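Local coordinates for putative membrane anchored protein (Corynebacterium diphtheriae, PDB 3LSO) that is of unknown function but is probably held at the cell membrane and folds as an elongated, all-beta chain, at residues N97-L111 with T141-T153. Numbering follows the deposited sequence.
Sequences NVGKNVKLDGNQPGL and TVRLQALTEGTLT
Asn101 reaches across to the loop that joins strands 132-146 and 150-167, and illustrates how one side-chain amide can grip both the N-H and the carbonyl of one loop residue. With CG anti to the backbone N (chi1 -170°), its amide extends into the loop: OD1 accepts a hydrogen bond from Thr148 N at 3.3 Å, in the carbonyl plane, and ND2 returns a bond to Thr148 O, which lies in the plane of the Asn101 amide. The Leu152 side chain crosses that of Asn101 at about a right angle, its CD2 3.7 Å from Asn101 ND2, while the backbone O of Asn101 accepts a bond from Leu147 N. Next along the strand, Lys103 and Gln145 are an antiparallel hydrogen-bonded pair: Lys103 N gives a nearly straight bond to Gln145 O (172°), and Gln145 N gives one back to Lys103 O. Their side chains run side by side on one face, where Gln145 also crosses Asp105, amide and carboxylate planes 60° apart. Leu147 CD2 packs against Lys103 CD at 3.7 Å. Further along, Arg143 lies alongside Asp105, a long salt bridge of 3.5 Å linking Arg143 NE to Asp105 OD2; Arg143 NH1 also pairs with Asp66. On the other face, Val102 CG2 meets Leu144 CB at 3.8 Å. Short strand 102-104 thus borders strand 132-146, which pairs further with strand 64-77, while Leu113 of strand 111-114 packs on Val102 and Leu104.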
loop_
_atom_site.group_PDB
_atom_site.type_symbol
_atom_site.label_atom_id
_atom_site.label_comp_id
_atom_site.label_asym_id
_atom_site.label_seq_id
_atom_site.Cartn_x
_atom_site.Cartn_y
_atom_site.Cartn_z
ATOM N N ASN B 97 -14.142 15.789 -26.270
ATOM C CA ASN B 97 -14.925 14.859 -25.473
ATOM C C ASN B 97 -14.066 14.414 -24.303
ATOM O O ASN B 97 -13.001 13.828 -24.500
ATOM C CB ASN B 97 -15.349 13.650 -26.316
ATOM C CG ASN B 97 -16.409 12.787 -25.636
ATOM O OD1 ASN B 97 -16.567 12.788 -24.418
ATOM N ND2 ASN B 97 -17.136 12.034 -26.442
ATOM N N VAL B 98 -14.516 14.705 -23.084
ATOM C CA VAL B 98 -13.753 14.301 -21.903
ATOM C C VAL B 98 -14.460 13.266 -21.052
ATOM O O VAL B 98 -13.889 12.788 -20.085
ATOM C CB VAL B 98 -13.338 15.496 -21.012
ATOM C CG1 VAL B 98 -12.414 16.434 -21.773
ATOM C CG2 VAL B 98 -14.564 16.216 -20.463
ATOM N N GLY B 99 -15.697 12.934 -21.400
ATOM C CA GLY B 99 -16.477 11.993 -20.611
ATOM C C GLY B 99 -16.952 12.608 -19.310
ATOM O O GLY B 99 -16.552 13.711 -18.941
ATOM N N LYS B 100 -17.802 11.883 -18.601
ATOM C CA LYS B 100 -18.501 12.453 -17.448
ATOM C C LYS B 100 -17.794 12.272 -16.099
ATOM O O LYS B 100 -18.403 12.498 -15.063
ATOM C CB LYS B 100 -19.962 11.943 -17.404
ATOM C CG LYS B 100 -20.917 12.737 -18.327
ATOM C CD LYS B 100 -22.042 11.888 -18.927
ATOM C CE LYS B 100 -22.500 12.462 -20.285
ATOM N NZ LYS B 100 -23.642 11.713 -20.892
ATOM N N ASN B 101 -16.508 11.916 -16.117
ATOM C CA ASN B 101 -15.757 11.572 -14.895
ATOM C C ASN B 101 -14.814 12.691 -14.411
ATOM O O ASN B 101 -13.891 12.461 -13.613
ATOM C CB ASN B 101 -14.986 10.270 -15.152
ATOM C CG ASN B 101 -14.353 9.666 -13.894
ATOM O OD1 ASN B 101 -14.774 9.917 -12.752
ATOM N ND2 ASN B 101 -13.331 8.838 -14.114
ATOM N N VAL B 102 -15.065 13.908 -14.876
ATOM C CA VAL B 102 -14.135 15.008 -14.649
ATOM C C VAL B 102 -14.864 16.357 -14.492
ATOM O O VAL B 102 -15.929 16.576 -15.079
ATOM C CB VAL B 102 -13.113 15.079 -15.808
ATOM C CG1 VAL B 102 -13.669 15.900 -16.929
ATOM C CG2 VAL B 102 -11.797 15.656 -15.358
ATOM N N LYS B 103 -14.283 17.238 -13.680
ATOM C CA LYS B 103 -14.769 18.606 -13.524
ATOM C C LYS B 103 -13.585 19.602 -13.471
ATOM O O LYS B 103 -12.442 19.214 -13.194
ATOM C CB LYS B 103 -15.691 18.725 -12.297
ATOM C CG LYS B 103 -14.978 18.816 -10.961
ATOM C CD LYS B 103 -15.950 18.705 -9.795
ATOM C CE LYS B 103 -15.386 19.363 -8.526
ATOM N NZ LYS B 103 -15.833 18.667 -7.283
ATOM N N LEU B 104 -13.862 20.874 -13.760
ATOM C CA LEU B 104 -12.859 21.944 -13.689
ATOM C C LEU B 104 -12.510 22.289 -12.250
ATOM O O LEU B 104 -13.386 22.336 -11.387
ATOM C CB LEU B 104 -13.379 23.201 -14.391
ATOM C CG LEU B 104 -13.823 23.000 -15.840
ATOM C CD1 LEU B 104 -14.850 24.034 -16.301
ATOM C CD2 LEU B 104 -12.622 23.024 -16.738
ATOM N N ASP B 105 -11.232 22.545 -12.003
ATOM C CA ASP B 105 -10.788 22.986 -10.692
ATOM C C ASP B 105 -10.574 24.508 -10.677
ATOM O O ASP B 105 -9.537 24.991 -11.133
ATOM C CB ASP B 105 -9.510 22.244 -10.282
ATOM C CG ASP B 105 -9.292 22.241 -8.771
ATOM O OD1 ASP B 105 -10.189 22.699 -8.017
ATOM O OD2 ASP B 105 -8.217 21.771 -8.328
ATOM N N GLY B 106 -11.554 25.257 -10.167
ATOM C CA GLY B 106 -11.473 26.725 -10.109
ATOM C C GLY B 106 -12.099 27.428 -11.311
ATOM O O GLY B 106 -12.311 26.813 -12.369
ATOM N N ASN B 107 -12.402 28.716 -11.161
ATOM C CA ASN B 107 -13.010 29.462 -12.263
ATOM C C ASN B 107 -11.980 29.978 -13.268
ATOM O O ASN B 107 -11.316 30.996 -13.056
ATOM C CB ASN B 107 -13.949 30.581 -11.776
ATOM C CG ASN B 107 -15.372 30.084 -11.499
ATOM O OD1 ASN B 107 -15.919 29.260 -12.247
ATOM N ND2 ASN B 107 -15.981 30.597 -10.422
ATOM N N GLN B 108 -11.875 29.252 -14.370
ATOM C CA GLN B 108 -10.835 29.483 -15.349
ATOM C C GLN B 108 -11.436 30.208 -16.528
ATOM O O GLN B 108 -12.491 29.810 -17.028
ATOM C CB GLN B 108 -10.238 28.156 -15.800
ATOM C CG GLN B 108 -8.971 27.741 -15.062
ATOM C CD GLN B 108 -8.833 26.220 -14.983
ATOM O OE1 GLN B 108 -9.512 25.575 -14.189
ATOM N NE2 GLN B 108 -7.961 25.649 -15.809
ATOM N N PRO B 109 -10.775 31.294 -16.963
ATOM C CA PRO B 109 -11.269 32.111 -18.062
ATOM C C PRO B 109 -11.445 31.301 -19.335
ATOM O O PRO B 109 -10.601 30.458 -19.652
ATOM C CB PRO B 109 -10.186 33.180 -18.234
ATOM C CG PRO B 109 -9.052 32.773 -17.329
ATOM C CD PRO B 109 -9.621 31.912 -16.284
ATOM N N GLY B 110 -12.561 31.535 -20.021
ATOM C CA GLY B 110 -12.885 30.899 -21.289
ATOM C C GLY B 110 -13.026 29.384 -21.309
ATOM O O GLY B 110 -13.055 28.793 -22.377
ATOM N N LEU B 111 -13.106 28.733 -20.157
ATOM C CA LEU B 111 -13.365 27.299 -20.153
ATOM C C LEU B 111 -14.705 26.949 -19.519
ATOM O O LEU B 111 -15.141 27.576 -18.533
ATOM C CB LEU B 111 -12.232 26.517 -19.482
ATOM C CG LEU B 111 -10.793 26.961 -19.751
ATOM C CD1 LEU B 111 -9.832 26.100 -18.967
ATOM C CD2 LEU B 111 -10.440 26.907 -21.208
ATOM N N THR B 141 -3.390 25.939 -20.558
ATOM C CA THR B 141 -3.342 25.115 -19.360
ATOM C C THR B 141 -4.736 24.930 -18.807
ATOM O O THR B 141 -5.366 25.898 -18.391
ATOM C CB THR B 141 -2.488 25.762 -18.249
ATOM O OG1 THR B 141 -1.359 26.434 -18.830
ATOM C CG2 THR B 141 -2.015 24.701 -17.262
ATOM N N VAL B 142 -5.211 23.690 -18.798
ATOM C CA VAL B 142 -6.492 23.372 -18.174
ATOM C C VAL B 142 -6.280 22.647 -16.854
ATOM O O VAL B 142 -5.568 21.646 -16.796
ATOM C CB VAL B 142 -7.380 22.477 -19.069
ATOM C CG1 VAL B 142 -8.719 22.252 -18.410
ATOM C CG2 VAL B 142 -7.569 23.081 -20.457
ATOM N N ARG B 143 -6.905 23.131 -15.792
ATOM C CA ARG B 143 -6.873 22.406 -14.529
ATOM C C ARG B 143 -8.149 21.592 -14.316
ATOM O O ARG B 143 -9.262 22.103 -14.398
ATOM C CB ARG B 143 -6.624 23.353 -13.365
ATOM C CG ARG B 143 -6.265 22.645 -12.075
ATOM C CD ARG B 143 -5.645 23.599 -11.089
ATOM N NE ARG B 143 -5.247 22.892 -9.874
ATOM C CZ ARG B 143 -4.119 22.192 -9.731
ATOM N NH1 ARG B 143 -3.251 22.091 -10.740
ATOM N NH2 ARG B 143 -3.862 21.583 -8.575
ATOM N N LEU B 144 -7.971 20.310 -14.046
ATOM C CA LEU B 144 -9.089 19.414 -13.835
ATOM C C LEU B 144 -8.845 18.563 -12.598
ATOM O O LEU B 144 -7.701 18.398 -12.156
ATOM C CB LEU B 144 -9.246 18.502 -15.048
ATOM C CG LEU B 144 -9.299 19.100 -16.468
ATOM C CD1 LEU B 144 -8.890 18.074 -17.509
ATOM C CD2 LEU B 144 -10.673 19.652 -16.784
ATOM N N GLN B 145 -9.924 18.031 -12.034
ATOM C CA GLN B 145 -9.818 16.896 -11.127
ATOM C C GLN B 145 -10.794 15.794 -11.541
ATOM O O GLN B 145 -11.871 16.073 -12.080
ATOM C CB GLN B 145 -10.007 17.314 -9.665
ATOM C CG GLN B 145 -11.251 18.138 -9.385
ATOM C CD GLN B 145 -11.412 18.454 -7.902
ATOM O OE1 GLN B 145 -10.611 19.197 -7.323
ATOM N NE2 GLN B 145 -12.456 17.896 -7.281
ATOM N N ALA B 146 -10.398 14.544 -11.312
ATOM C CA ALA B 146 -11.261 13.409 -11.588
ATOM C C ALA B 146 -12.161 13.150 -10.387
ATOM O O ALA B 146 -11.774 13.414 -9.250
ATOM C CB ALA B 146 -10.445 12.213 -11.900
ATOM N N LEU B 147 -13.363 12.643 -10.642
ATOM C CA LEU B 147 -14.385 12.558 -9.602
ATOM C C LEU B 147 -14.275 11.271 -8.819
ATOM O O LEU B 147 -14.218 11.291 -7.585
ATOM C CB LEU B 147 -15.786 12.676 -10.199
ATOM C CG LEU B 147 -16.027 13.763 -11.247
ATOM C CD1 LEU B 147 -17.481 13.775 -11.676
ATOM C CD2 LEU B 147 -15.608 15.109 -10.727
ATOM N N THR B 148 -14.253 10.154 -9.545
ATOM C CA THR B 148 -14.122 8.818 -8.950
ATOM C C THR B 148 -13.100 8.008 -9.743
ATOM O O THR B 148 -12.883 8.271 -10.932
ATOM C CB THR B 148 -15.474 8.071 -8.930
ATOM O OG1 THR B 148 -16.041 8.060 -10.245
ATOM C CG2 THR B 148 -16.459 8.743 -7.969
ATOM N N GLU B 149 -12.482 7.033 -9.084
ATOM C CA GLU B 149 -11.409 6.217 -9.675
ATOM C C GLU B 149 -11.788 5.585 -11.018
ATOM O O GLU B 149 -12.964 5.365 -11.301
ATOM C CB GLU B 149 -10.957 5.122 -8.691
ATOM C CG GLU B 149 -11.970 3.981 -8.498
ATOM C CD GLU B 149 -11.491 2.875 -7.554
ATOM O OE1 GLU B 149 -10.472 3.059 -6.849
ATOM O OE2 GLU B 149 -12.144 1.802 -7.516
ATOM N N GLY B 150 -10.786 5.291 -11.839
ATOM C CA GLY B 150 -11.031 4.693 -13.143
ATOM C C GLY B 150 -10.127 5.184 -14.258
ATOM O O GLY B 150 -8.901 5.210 -14.121
ATOM N N THR B 151 -10.743 5.563 -15.375
ATOM C CA THR B 151 -10.000 5.907 -16.583
ATOM C C THR B 151 -10.583 7.148 -17.232
ATOM O O THR B 151 -11.797 7.328 -17.255
ATOM C CB THR B 151 -10.031 4.748 -17.615
ATOM O OG1 THR B 151 -9.702 3.514 -16.969
ATOM C CG2 THR B 151 -9.036 4.988 -18.744
ATOM N N LEU B 152 -9.709 8.001 -17.751
ATOM C CA LEU B 152 -10.123 9.192 -18.478
ATOM C C LEU B 152 -9.696 9.052 -19.912
ATOM O O LEU B 152 -8.529 8.743 -20.181
ATOM C CB LEU B 152 -9.483 10.434 -17.880
ATOM C CG LEU B 152 -10.060 10.767 -16.518
ATOM C CD1 LEU B 152 -9.410 12.019 -15.972
ATOM C CD2 LEU B 152 -11.559 10.936 -16.626
ATOM N N THR B 153 -10.636 9.284 -20.831
ATOM C CA THR B 153 -10.348 9.167 -22.266
ATOM C C THR B 153 -10.781 10.412 -23.036
ATOM O O THR B 153 -11.962 10.791 -23.038
ATOM C CB THR B 153 -10.952 7.883 -22.886
ATOM O OG1 THR B 153 -10.700 6.763 -22.024
ATOM C CG2 THR B 153 -10.326 7.611 -24.239
#